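Local coordinates for L-Ala-D/L-Glu Epimerase (PDB 1JPD), which belongs to the enolase superfamily, pairing a mandelate racemase/muconate lactonizing enzyme-type N-terminal domain with an enolase-like C-terminal barrel, at residues A[10-15]-A[32-37]. Residues are numbered along the deposited sequence; the frame is centred on the assembly and turned at random.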
# COMPACT_ATOMS: atom_id res chain seq x y z
N PHE A 10 13.20 16.77 -5.10
CA PHE A 10 14.01 16.78 -3.89
C PHE A 10 13.74 15.57 -3.01
O PHE A 10 12.64 15.02 -2.96
CB PHE A 10 13.84 18.09 -3.11
CG PHE A 10 12.41 18.46 -2.82
CD1 PHE A 10 11.85 18.19 -1.58
CD2 PHE A 10 11.64 19.12 -3.78
CE1 PHE A 10 10.54 18.57 -1.29
CE2 PHE A 10 10.32 19.49 -3.50
CZ PHE A 10 9.78 19.22 -2.25
N GLU A 11 14.80 15.16 -2.31
CA GLU A 11 14.78 14.00 -1.46
C GLU A 11 14.54 14.35 0.01
O GLU A 11 15.06 15.35 0.50
CB GLU A 11 16.12 13.28 -1.67
CG GLU A 11 16.54 12.25 -0.67
CD GLU A 11 17.88 11.65 -1.04
OE1 GLU A 11 18.75 12.40 -1.54
OE2 GLU A 11 18.08 10.43 -0.84
N GLU A 12 13.76 13.52 0.70
CA GLU A 12 13.45 13.74 2.11
C GLU A 12 13.51 12.47 2.97
O GLU A 12 12.82 11.49 2.70
CB GLU A 12 12.05 14.34 2.27
CG GLU A 12 11.88 15.72 1.68
CD GLU A 12 10.50 16.31 1.97
OE1 GLU A 12 9.55 15.53 2.24
OE2 GLU A 12 10.37 17.55 1.91
N ALA A 13 14.32 12.50 4.02
CA ALA A 13 14.42 11.35 4.92
C ALA A 13 13.73 11.68 6.24
O ALA A 13 14.30 12.35 7.11
CB ALA A 13 15.89 11.00 5.18
N TRP A 14 12.49 11.21 6.41
CA TRP A 14 11.73 11.47 7.63
C TRP A 14 12.00 10.48 8.76
O TRP A 14 11.92 9.27 8.58
CB TRP A 14 10.23 11.47 7.32
CG TRP A 14 9.80 12.50 6.31
CD1 TRP A 14 10.01 12.47 4.96
CD2 TRP A 14 9.05 13.69 6.57
NE1 TRP A 14 9.44 13.56 4.36
CE2 TRP A 14 8.84 14.33 5.32
CE3 TRP A 14 8.54 14.28 7.73
CZ2 TRP A 14 8.13 15.53 5.21
CZ3 TRP A 14 7.83 15.48 7.62
CH2 TRP A 14 7.64 16.09 6.36
N PRO A 15 12.32 11.00 9.96
CA PRO A 15 12.61 10.16 11.13
C PRO A 15 11.41 9.30 11.52
O PRO A 15 10.26 9.69 11.30
CB PRO A 15 12.93 11.19 12.21
CG PRO A 15 13.40 12.38 11.45
CD PRO A 15 12.44 12.42 10.30
N VAL A 32 11.81 9.34 1.20
CA VAL A 32 10.88 9.64 0.11
C VAL A 32 11.43 10.66 -0.87
O VAL A 32 12.27 11.49 -0.52
CB VAL A 32 9.53 10.18 0.65
CG1 VAL A 32 8.96 9.22 1.69
CG2 VAL A 32 9.72 11.56 1.24
N VAL A 33 10.94 10.60 -2.10
CA VAL A 33 11.35 11.55 -3.12
C VAL A 33 10.12 12.36 -3.51
O VAL A 33 9.07 11.80 -3.82
CB VAL A 33 11.91 10.83 -4.36
CG1 VAL A 33 12.13 11.83 -5.47
CG2 VAL A 33 13.22 10.13 -4.02
N VAL A 34 10.26 13.68 -3.48
CA VAL A 34 9.15 14.55 -3.82
C VAL A 34 9.34 15.24 -5.16
O VAL A 34 10.46 15.61 -5.53
CB VAL A 34 8.95 15.65 -2.75
CG1 VAL A 34 7.68 16.44 -3.06
CG2 VAL A 34 8.88 15.05 -1.37
N VAL A 35 8.24 15.40 -5.89
CA VAL A 35 8.27 16.07 -7.17
C VAL A 35 7.19 17.14 -7.20
O VAL A 35 6.00 16.85 -7.07
CB VAL A 35 8.02 15.12 -8.34
CG1 VAL A 35 7.80 15.92 -9.63
CG2 VAL A 35 9.22 14.19 -8.50
N GLU A 36 7.62 18.38 -7.38
CA GLU A 36 6.69 19.50 -7.44
C GLU A 36 6.62 20.04 -8.86
O GLU A 36 7.64 20.41 -9.45
CB GLU A 36 7.16 20.59 -6.47
CG GLU A 36 6.33 21.85 -6.48
CD GLU A 36 6.61 22.73 -5.27
OE1 GLU A 36 6.48 23.96 -5.40
OE2 GLU A 36 6.96 22.19 -4.19
N LEU A 37 5.41 20.06 -9.42
CA LEU A 37 5.18 20.56 -10.78
C LEU A 37 4.50 21.92 -10.71
O LEU A 37 3.73 22.18 -9.78
CB LEU A 37 4.30 19.58 -11.57
CG LEU A 37 4.79 18.15 -11.76
CD1 LEU A 37 3.76 17.36 -12.54
CD2 LEU A 37 6.12 18.15 -12.49
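The F10 ring lies with one face over the side chain of V34, its directly paired neighbour on the adjacent strand. This is a CH-pi contact: V34 CB sits 3.9 Å from the centroid of the F10 ring, offset toward its rim. V34 CG1 meets the far end of the ring, 3.6 Å from F10 CZ. A chi1 of 53° places F10 CG between its own backbone N and carbonyl carbon and folds the ring over V34.

On the same sheet face, E12 CG lies anti to its carbonyl carbon (chi1 -64°), and the chain beyond it is extended. E12 OE1 comes 3.7 Å from V34 CG2. The same oxygen accepts a bent hydrogen bond from W14 NE1 (2.9 Å, 134°), which arrives from above the carboxylate plane, and it forms a salt bridge with R284. V32 CG2 touches the pyrrole edge of the W14 indole, 3.7 Å from NE1.

The backbones are antiparallel. F10–V34 and E12–V32 are hydrogen-bonded pairs, each with two nearly straight bonds; E11–V33 between them is a non-hydrogen-bonded pair with side chains on the other face.

The contact joins the first two strands of the three-stranded antiparallel sheet in the N-terminal domain. Strand 6-15 is an outer strand, and 29-39 is the middle one, bonded beyond to 42-48. Helix 58-66 packs against E11 and V33, while helix 89-104 meets V35 and L37.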